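PDB 6GGR: bacteriophage virulence determinant, which is a zinc-binding bacteriophage-encoded effector of the PipA family and probably acts as a metalloprotease that cleaves NF-kappaB subunits in infected host cells. Local coordinates for residues Gln156-Arg162 / His200-Arg205; Thr161-His166 / Thr191-Leu195; Glu69-Leu74 / Ala134-Asp138. All coordinates share one frame; numbering follows the deposited sequence.

How the interactions relate
Interactions 1 and 2 lie side by side, their centres about 7 Å apart, and share T161 and R162 on helix 160-173; R162 sends its guanidinium to both. R205 O also reaches N192 ND2 at 2.8 Å, joining the loop of interaction 1 to the second helix of interaction 2. Interaction 3 sits farther off, its centre about 14 Å from that of interaction 2, and F164 is the bridge, with CE2 3.9 Å from L135 CD1. The zinc site of H166, H170 and D177 has no metal bound in this chain; H166 belongs to interaction 2, and between nearest side-chain atoms R205 lies about 4 Å and L135 about 8 Å from H166.

Interaction 1 (Gln156-Arg162 / His200-Arg205); sequences QQFDTTR and HTSPPR
The H200 ring takes the D159 carboxylate at its edge, with OD2 close to the ring plane. At the edge of the R162 guanidinium, again near the plane, lie S202 OG and a bound water, and Y149 adds a cation-pi contact to the same group, whose NH1 is hydrogen-bonded to N192 OD1. The R205 guanidinium meets F158 the other way round: F158 CZ sits over one face, offset toward the rim, while R205 NH1 lies at the edge of the phenyl ring, 3.5 Å from CZ. The extended R205 chain carries the guanidinium to the ring, and the two planes stand 83° apart.

H200 NE2 donates to D159 OD2 at 2.6 Å on the syn side of the carboxylate, through a bent N-H...O angle of 139°. D159 holds CG between its backbone N and carbonyl carbon (chi1 73°), which folds OD1 back over the helix start to cap R162 N at 3.2 Å. The water, 2.7 Å from D159 OD1, also accepts from R162 NE. On the other side of the imidazole, H200 ND1 pairs with S202 OG at 3.0 Å, and that hydroxyl takes a nearly straight bond from R162 NH2 at 3.1 Å. T161 adds its CB and CG2 beside H200 CD2. Farther out, the bent Q156 side chain crosses P203, OE1 lying 3.4 Å from the proline CD, while its NE2 bonds to G154 O.

R205 NH2 is claimed by Y208 O and by the backbone of a chain of another protein. The D159, H200, S202 and R162 side chains thus form one continuous polar chain, which pins the loop 200-205 to the N-terminus of helix 160-173; the helix N-terminus, the imidazole N-H and the water-linked R162 probably favour the ionised carboxylate.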
loop_
_atom_site.group_PDB
_atom_site.type_symbol
_atom_site.label_atom_id
_atom_site.label_comp_id
_atom_site.label_asym_id
_atom_site.label_seq_id
_atom_site.Cartn_x
_atom_site.Cartn_y
_atom_site.Cartn_z
ATOM N N GLN B 156 4.491 6.763 13.937
ATOM C CA GLN B 156 4.497 5.490 14.641
ATOM C C GLN B 156 4.667 4.362 13.636
ATOM O O GLN B 156 4.110 4.414 12.535
ATOM C CB GLN B 156 3.194 5.286 15.424
ATOM C CG GLN B 156 2.851 6.414 16.372
ATOM C CD GLN B 156 3.886 6.591 17.457
ATOM O OE1 GLN B 156 4.207 5.648 18.179
ATOM N NE2 GLN B 156 4.426 7.798 17.573
ATOM N N GLN B 157 5.434 3.348 14.017
ATOM C CA GLN B 157 5.567 2.163 13.182
ATOM C C GLN B 157 4.282 1.353 13.219
ATOM O O GLN B 157 3.671 1.179 14.277
ATOM C CB GLN B 157 6.719 1.280 13.660
ATOM C CG GLN B 157 8.085 1.919 13.615
ATOM C CD GLN B 157 9.198 0.893 13.710
ATOM O OE1 GLN B 157 8.952 -0.312 13.660
ATOM N NE2 GLN B 157 10.431 1.365 13.846
ATOM N N PHE B 158 3.870 0.852 12.057
ATOM C CA PHE B 158 2.840 -0.176 12.034
ATOM C C PHE B 158 3.362 -1.431 12.719
ATOM O O PHE B 158 4.512 -1.832 12.518
ATOM C CB PHE B 158 2.439 -0.509 10.598
ATOM C CG PHE B 158 1.433 0.434 10.002
ATOM C CD1 PHE B 158 0.113 0.397 10.403
ATOM C CD2 PHE B 158 1.800 1.322 9.007
ATOM C CE1 PHE B 158 -0.821 1.248 9.847
ATOM C CE2 PHE B 158 0.870 2.174 8.442
ATOM C CZ PHE B 158 -0.446 2.135 8.867
ATOM N N ASP B 159 2.518 -2.049 13.536
ATOM C CA ASP B 159 2.819 -3.343 14.129
ATOM C C ASP B 159 1.793 -4.364 13.651
ATOM O O ASP B 159 0.780 -4.023 13.034
ATOM C CB ASP B 159 2.844 -3.264 15.662
ATOM C CG ASP B 159 1.459 -3.134 16.274
ATOM O OD1 ASP B 159 0.599 -2.427 15.705
ATOM O OD2 ASP B 159 1.233 -3.751 17.335
ATOM N N THR B 160 2.073 -5.634 13.943
ATOM C CA THR B 160 1.241 -6.719 13.431
ATOM C C THR B 160 -0.215 -6.532 13.841
ATOM O O THR B 160 -1.128 -6.672 13.019
ATOM C CB THR B 160 1.776 -8.061 13.935
ATOM O OG1 THR B 160 3.141 -8.207 13.537
ATOM C CG2 THR B 160 0.965 -9.224 13.371
ATOM N N THR B 161 -0.451 -6.209 15.112
ATOM C CA THR B 161 -1.821 -6.086 15.597
ATOM C C THR B 161 -2.592 -5.046 14.794
ATOM O O THR B 161 -3.660 -5.340 14.243
ATOM C CB THR B 161 -1.822 -5.738 17.083
ATOM O OG1 THR B 161 -1.052 -6.712 17.797
ATOM C CG2 THR B 161 -3.250 -5.723 17.633
ATOM N N ARG B 162 -2.056 -3.825 14.698
ATOM C CA ARG B 162 -2.743 -2.774 13.954
ATOM C C ARG B 162 -2.957 -3.177 12.500
ATOM O O ARG B 162 -4.048 -2.996 11.952
ATOM C CB ARG B 162 -1.963 -1.460 14.030
ATOM C CG ARG B 162 -2.676 -0.298 13.339
ATOM C CD ARG B 162 -2.007 1.052 13.604
ATOM N NE ARG B 162 -2.226 1.543 14.966
ATOM C CZ ARG B 162 -3.306 2.212 15.370
ATOM N NH1 ARG B 162 -4.292 2.478 14.526
ATOM N NH2 ARG B 162 -3.407 2.621 16.626
ATOM N N HIS B 200 -4.007 -1.976 23.631
ATOM C CA HIS B 200 -2.849 -1.685 22.797
ATOM C C HIS B 200 -2.369 -0.260 23.054
ATOM O O HIS B 200 -3.146 0.695 22.966
ATOM C CB HIS B 200 -3.199 -1.879 21.324
ATOM C CG HIS B 200 -2.013 -2.153 20.455
ATOM N ND1 HIS B 200 -1.215 -1.150 19.948
ATOM C CD2 HIS B 200 -1.484 -3.317 20.009
ATOM C CE1 HIS B 200 -0.249 -1.683 19.221
ATOM N NE2 HIS B 200 -0.390 -2.996 19.242
ATOM N N THR B 201 -1.078 -0.122 23.361
ATOM C CA THR B 201 -0.515 1.145 23.822
ATOM C C THR B 201 -0.273 2.149 22.697
ATOM O O THR B 201 -0.138 3.347 22.977
ATOM C CB THR B 201 0.803 0.867 24.560
ATOM O OG1 THR B 201 0.543 0.043 25.702
ATOM C CG2 THR B 201 1.487 2.158 25.015
ATOM N N SER B 202 -0.212 1.700 21.449
ATOM C CA SER B 202 0.190 2.584 20.361
ATOM C C SER B 202 -0.702 3.826 20.335
ATOM O O SER B 202 -1.909 3.724 20.581
ATOM C CB SER B 202 0.107 1.856 19.019
ATOM O OG SER B 202 -1.240 1.601 18.650
ATOM N N PRO B 203 -0.151 5.006 20.043
ATOM C CA PRO B 203 -1.004 6.183 19.910
ATOM C C PRO B 203 -1.974 6.003 18.764
ATOM O O PRO B 203 -1.650 5.355 17.751
ATOM C CB PRO B 203 -0.002 7.316 19.627
ATOM C CG PRO B 203 1.336 6.784 19.994
ATOM C CD PRO B 203 1.266 5.315 19.791
ATOM N N PRO B 204 -3.180 6.557 18.870
ATOM C CA PRO B 204 -4.137 6.416 17.768
ATOM C C PRO B 204 -3.679 7.157 16.522
ATOM O O PRO B 204 -2.943 8.145 16.581
ATOM C CB PRO B 204 -5.431 7.008 18.333
ATOM C CG PRO B 204 -5.009 7.863 19.463
ATOM C CD PRO B 204 -3.758 7.269 20.020
ATOM N N ARG B 205 -4.137 6.658 15.378
ATOM C CA ARG B 205 -3.742 7.179 14.075
ATOM C C ARG B 205 -4.644 8.354 13.724
ATOM O O ARG B 205 -5.842 8.175 13.487
ATOM C CB ARG B 205 -3.840 6.070 13.033
ATOM C CG ARG B 205 -3.399 6.442 11.634
ATOM C CD ARG B 205 -3.567 5.236 10.735
ATOM N NE ARG B 205 -3.044 5.433 9.391
ATOM C CZ ARG B 205 -3.131 4.521 8.428
ATOM N NH1 ARG B 205 -3.719 3.351 8.669
ATOM N NH2 ARG B 205 -2.629 4.775 7.226
HETATM O O HOH W 1 0.232 0.203 15.864
#

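Interaction 2 (Thr161-His166 / Thr191-Leu195); sequences TRSFIH and TNIIL
T191 enters first, and its two branches part company against H166, R162 and I165. Its OG1 faces the backbone of H166, 3.5 Å from H166 CA, and is hydrogen-bonded back to V187 O within its own helix. OG1 lies beside the backbone N (chi1 -59°), which leaves CG2 anti to it; that methyl lies against R162, near both CG and NH1, and stands 4.1 Å from I165 CG2.

N192 points its CB away, yet its amide swings round so that OD1 receives R162 NH1 at 2.7 Å. The donor lies nearly in line with the C=O bond, at 166°, and is tilted out of the guanidinium plane; amide and guanidinium are steeply turned against each other. The amide's ND2 bonds to R205 O and to H18 NE2, so both ends of it are held. A water donates to N192 O and accepts weakly from R162 NH2.

I194 contributes CG2, which rests 4.1 Å from I165 CG2. L195 then closes the contact by splitting its methyls: CD1 slides along I165, 3.9 Å from CB, and CD2 lies over one face of the R162 guanidinium, 3.6 Å from NH2. R162 thus has an apolar methyl over one guanidinium face and an amide oxygen at its edge.

H166, a zinc ligand of this protein whose metal is absent here, has its ND1 buried without a partner, while NE2 makes a weak bond to D177 OD2. The axes of segments 161-166 and 191-195 approach to 9.9 Å, their N-to-C directions 124° apart. Helix 64-84 meets I165 through I77 and F164 through V73, L74 and I77, and helix 86-100 brings T87, F88 and L91 to I194.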
loop_
_atom_site.group_PDB
_atom_site.type_symbol
_atom_site.label_atom_id
_atom_site.label_comp_id
_atom_site.label_asym_id
_atom_site.label_seq_id
_atom_site.Cartn_x
_atom_site.Cartn_y
_atom_site.Cartn_z
ATOM N N THR B 161 -0.451 -6.209 15.112
ATOM C CA THR B 161 -1.821 -6.086 15.597
ATOM C C THR B 161 -2.592 -5.046 14.794
ATOM O O THR B 161 -3.660 -5.340 14.243
ATOM C CB THR B 161 -1.822 -5.738 17.083
ATOM O OG1 THR B 161 -1.052 -6.712 17.797
ATOM C CG2 THR B 161 -3.250 -5.723 17.633
ATOM N N ARG B 162 -2.056 -3.825 14.698
ATOM C CA ARG B 162 -2.743 -2.774 13.954
ATOM C C ARG B 162 -2.957 -3.177 12.500
ATOM O O ARG B 162 -4.048 -2.996 11.952
ATOM C CB ARG B 162 -1.963 -1.460 14.030
ATOM C CG ARG B 162 -2.676 -0.298 13.339
ATOM C CD ARG B 162 -2.007 1.052 13.604
ATOM N NE ARG B 162 -2.226 1.543 14.966
ATOM C CZ ARG B 162 -3.306 2.212 15.370
ATOM N NH1 ARG B 162 -4.292 2.478 14.526
ATOM N NH2 ARG B 162 -3.407 2.621 16.626
ATOM N N SER B 163 -1.924 -3.722 11.855
ATOM C CA SER B 163 -2.048 -4.077 10.444
ATOM C C SER B 163 -3.094 -5.167 10.244
ATOM O O SER B 163 -3.919 -5.092 9.326
ATOM C CB SER B 163 -0.696 -4.525 9.894
ATOM O OG SER B 163 0.299 -3.544 10.117
ATOM N N PHE B 164 -3.068 -6.194 11.096
ATOM C CA PHE B 164 -4.042 -7.277 10.987
ATOM C C PHE B 164 -5.458 -6.764 11.209
ATOM O O PHE B 164 -6.374 -7.079 10.440
ATOM C CB PHE B 164 -3.701 -8.380 11.990
ATOM C CG PHE B 164 -2.716 -9.393 11.471
ATOM C CD1 PHE B 164 -1.515 -8.995 10.909
ATOM C CD2 PHE B 164 -2.989 -10.748 11.563
ATOM C CE1 PHE B 164 -0.614 -9.928 10.436
ATOM C CE2 PHE B 164 -2.092 -11.685 11.098
ATOM C CZ PHE B 164 -0.901 -11.276 10.534
ATOM N N ILE B 165 -5.659 -5.971 12.262
ATOM C CA ILE B 165 -6.997 -5.466 12.569
ATOM C C ILE B 165 -7.479 -4.530 11.469
ATOM O O ILE B 165 -8.653 -4.557 11.080
ATOM C CB ILE B 165 -6.998 -4.773 13.944
ATOM C CG1 ILE B 165 -6.701 -5.785 15.059
ATOM C CG2 ILE B 165 -8.326 -4.055 14.196
ATOM C CD1 ILE B 165 -7.693 -6.935 15.152
ATOM N N HIS B 166 -6.586 -3.689 10.952
ATOM C CA HIS B 166 -6.963 -2.780 9.875
ATOM C C HIS B 166 -7.499 -3.548 8.673
ATOM O O HIS B 166 -8.552 -3.206 8.122
ATOM C CB HIS B 166 -5.763 -1.921 9.475
ATOM C CG HIS B 166 -6.085 -0.872 8.456
ATOM N ND1 HIS B 166 -6.209 0.462 8.774
ATOM C CD2 HIS B 166 -6.322 -0.965 7.126
ATOM C CE1 HIS B 166 -6.497 1.149 7.683
ATOM N NE2 HIS B 166 -6.572 0.306 6.669
ATOM N N THR B 191 -10.200 0.882 13.758
ATOM C CA THR B 191 -8.966 0.251 14.208
ATOM C C THR B 191 -8.425 0.941 15.454
ATOM O O THR B 191 -8.019 0.273 16.412
ATOM C CB THR B 191 -7.933 0.259 13.076
ATOM O OG1 THR B 191 -8.462 -0.450 11.946
ATOM C CG2 THR B 191 -6.638 -0.409 13.507
ATOM N N ASN B 192 -8.432 2.279 15.475
ATOM C CA ASN B 192 -7.979 3.002 16.662
ATOM C C ASN B 192 -8.766 2.581 17.897
ATOM O O ASN B 192 -8.190 2.345 18.966
ATOM C CB ASN B 192 -8.112 4.510 16.452
ATOM C CG ASN B 192 -7.051 5.076 15.522
ATOM O OD1 ASN B 192 -6.052 4.426 15.217
ATOM N ND2 ASN B 192 -7.259 6.311 15.087
ATOM N N ILE B 193 -10.093 2.503 17.774
ATOM C CA ILE B 193 -10.947 2.214 18.924
ATOM C C ILE B 193 -10.742 0.782 19.399
ATOM O O ILE B 193 -10.638 0.517 20.603
ATOM C CB ILE B 193 -12.420 2.472 18.568
ATOM C CG1 ILE B 193 -12.627 3.946 18.216
ATOM C CG2 ILE B 193 -13.332 2.059 19.731
ATOM C CD1 ILE B 193 -13.960 4.238 17.548
ATOM N N ILE B 194 -10.717 -0.166 18.461
ATOM C CA ILE B 194 -10.542 -1.572 18.810
ATOM C C ILE B 194 -9.230 -1.771 19.556
ATOM O O ILE B 194 -9.182 -2.420 20.609
ATOM C CB ILE B 194 -10.612 -2.439 17.540
ATOM C CG1 ILE B 194 -12.016 -2.367 16.941
ATOM C CG2 ILE B 194 -10.235 -3.891 17.842
ATOM C CD1 ILE B 194 -12.112 -2.927 15.536
ATOM N N LEU B 195 -8.143 -1.208 19.025
ATOM C CA LEU B 195 -6.834 -1.391 19.645
ATOM C C LEU B 195 -6.801 -0.819 21.057
ATOM O O LEU B 195 -6.243 -1.438 21.970
ATOM C CB LEU B 195 -5.751 -0.744 18.782
ATOM C CG LEU B 195 -5.018 -1.690 17.824
ATOM C CD1 LEU B 195 -5.980 -2.334 16.849
ATOM C CD2 LEU B 195 -3.926 -0.941 17.081
HETATM O O HOH W 2 -5.416 3.206 18.855
#

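Interaction 3 (Glu69-Leu74 / Ala134-Asp138); sequences ECREVL and ALNLD
C70, V73 and L74 of helix 64-84 pack on L135 and L137, where strand 132-135, the middle of a three-stranded mixed sheet, runs out into a loop and an Asx turn. Helix 64-84 packs across the C-terminal end of this central strand and the loop that follows, with no hydrogen bond between the two segments, and the contact is almost wholly apolar.

The branched carbons do most of the work. L137 reaches between the helix residues: CD2 meets V73 CG2 at 3.8 Å, the two side chains running past each other in opposite directions, while CD1 comes to 4.1 Å from E69 CB at the exposed end. With CG anti to the backbone N (chi1 177°), L74 brings CD2 against L135 CD1 at 3.9 Å, the two side chains crossing at about a right angle. F164 of helix 160-173 packs beside V73 and L74, and F115 and L109 complete the surroundings of L135.

Sulfur contacts form the second group. C70 SG lies against L137 CG at 4.1 Å and against N136 CA at 4.1 Å, and it stands 3.9 Å from L135 O, so the sulfur sits against backbone atoms of L135 and N136 as well as the L137 side chain.

Polar bonds belong to the loop itself. N136 CB faces away from the helix; ND2 donates to E113 O while OD1 accepts from D138 N, and together these fix the amide's rotation. D138 N meets N136 OD1 at 2.8 Å in the carbonyl plane, on a lone pair, with a C=O...N angle of 138°.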
loop_
_atom_site.group_PDB
_atom_site.type_symbol
_atom_site.label_atom_id
_atom_site.label_comp_id
_atom_site.label_asym_id
_atom_site.label_seq_id
_atom_site.Cartn_x
_atom_site.Cartn_y
_atom_site.Cartn_z
ATOM N N GLU B 69 1.609 -20.105 9.376
ATOM C CA GLU B 69 2.220 -19.098 10.239
ATOM C C GLU B 69 1.305 -17.892 10.400
ATOM O O GLU B 69 1.053 -17.432 11.520
ATOM C CB GLU B 69 3.573 -18.673 9.666
ATOM C CG GLU B 69 4.636 -19.762 9.730
ATOM C CD GLU B 69 5.810 -19.504 8.800
ATOM O OE1 GLU B 69 5.817 -18.458 8.117
ATOM O OE2 GLU B 69 6.726 -20.351 8.752
ATOM N N CYS B 70 0.792 -17.368 9.286
ATOM C CA CYS B 70 -0.049 -16.178 9.349
ATOM C C CYS B 70 -1.403 -16.489 9.975
ATOM O O CYS B 70 -1.941 -15.672 10.730
ATOM C CB CYS B 70 -0.220 -15.582 7.951
ATOM S SG CYS B 70 1.273 -14.757 7.311
ATOM N N ARG B 71 -1.966 -17.664 9.685
ATOM C CA ARG B 71 -3.262 -18.020 10.256
ATOM C C ARG B 71 -3.176 -18.174 11.770
ATOM O O ARG B 71 -4.087 -17.760 12.497
ATOM C CB ARG B 71 -3.788 -19.313 9.630
ATOM C CG ARG B 71 -5.280 -19.512 9.851
ATOM C CD ARG B 71 -5.706 -20.967 9.729
ATOM N NE ARG B 71 -7.140 -21.112 9.969
ATOM C CZ ARG B 71 -7.696 -21.307 11.161
ATOM N NH1 ARG B 71 -6.948 -21.393 12.255
ATOM N NH2 ARG B 71 -9.013 -21.417 11.263
ATOM N N GLU B 72 -2.100 -18.791 12.261
ATOM C CA GLU B 72 -1.907 -18.915 13.703
ATOM C C GLU B 72 -1.898 -17.542 14.366
ATOM O O GLU B 72 -2.567 -17.324 15.382
ATOM C CB GLU B 72 -0.607 -19.669 13.985
ATOM C CG GLU B 72 -0.369 -19.991 15.453
ATOM C CD GLU B 72 0.447 -18.933 16.171
ATOM O OE1 GLU B 72 1.357 -18.347 15.546
ATOM O OE2 GLU B 72 0.177 -18.687 17.364
ATOM N N VAL B 73 -1.149 -16.596 13.794
ATOM C CA VAL B 73 -1.106 -15.240 14.337
ATOM C C VAL B 73 -2.474 -14.580 14.215
ATOM O O VAL B 73 -2.958 -13.936 15.153
ATOM C CB VAL B 73 -0.015 -14.416 13.631
ATOM C CG1 VAL B 73 -0.066 -12.945 14.064
ATOM C CG2 VAL B 73 1.353 -15.004 13.927
ATOM N N LEU B 74 -3.112 -14.722 13.051
ATOM C CA LEU B 74 -4.427 -14.121 12.853
ATOM C C LEU B 74 -5.427 -14.651 13.870
ATOM O O LEU B 74 -6.257 -13.895 14.389
ATOM C CB LEU B 74 -4.917 -14.386 11.428
ATOM C CG LEU B 74 -6.324 -13.880 11.093
ATOM C CD1 LEU B 74 -6.452 -12.390 11.357
ATOM C CD2 LEU B 74 -6.677 -14.185 9.652
ATOM N N ALA B 134 -5.081 -10.175 2.492
ATOM C CA ALA B 134 -3.640 -10.355 2.364
ATOM C C ALA B 134 -2.957 -9.899 3.647
ATOM O O ALA B 134 -3.106 -8.743 4.059
ATOM C CB ALA B 134 -3.098 -9.583 1.160
ATOM N N LEU B 135 -2.203 -10.804 4.268
ATOM C CA LEU B 135 -1.488 -10.513 5.501
ATOM C C LEU B 135 -0.088 -11.099 5.419
ATOM O O LEU B 135 0.145 -12.090 4.722
ATOM C CB LEU B 135 -2.216 -11.088 6.723
ATOM C CG LEU B 135 -3.683 -10.682 6.892
ATOM C CD1 LEU B 135 -4.350 -11.535 7.958
ATOM C CD2 LEU B 135 -3.807 -9.205 7.238
ATOM N N ASN B 136 0.846 -10.478 6.140
ATOM C CA ASN B 136 2.213 -10.971 6.211
ATOM C C ASN B 136 2.790 -10.620 7.574
ATOM O O ASN B 136 2.256 -9.779 8.300
ATOM C CB ASN B 136 3.090 -10.385 5.101
ATOM C CG ASN B 136 3.310 -8.892 5.263
ATOM O OD1 ASN B 136 4.091 -8.455 6.110
ATOM N ND2 ASN B 136 2.617 -8.100 4.451
ATOM N N LEU B 137 3.903 -11.275 7.908
ATOM C CA LEU B 137 4.597 -11.062 9.171
ATOM C C LEU B 137 5.901 -10.293 8.975
ATOM O O LEU B 137 6.839 -10.439 9.762
ATOM C CB LEU B 137 4.861 -12.399 9.859
ATOM C CG LEU B 137 3.597 -13.169 10.245
ATOM C CD1 LEU B 137 3.898 -14.648 10.429
ATOM C CD2 LEU B 137 2.982 -12.585 11.509
ATOM N N ASP B 138 5.968 -9.465 7.929
ATOM C CA ASP B 138 7.166 -8.673 7.677
ATOM C C ASP B 138 7.306 -7.512 8.654
ATOM O O ASP B 138 8.401 -6.953 8.777
ATOM C CB ASP B 138 7.157 -8.148 6.240
ATOM C CG ASP B 138 6.988 -9.257 5.214
ATOM O OD1 ASP B 138 7.258 -10.430 5.553
ATOM O OD2 ASP B 138 6.589 -8.956 4.069
#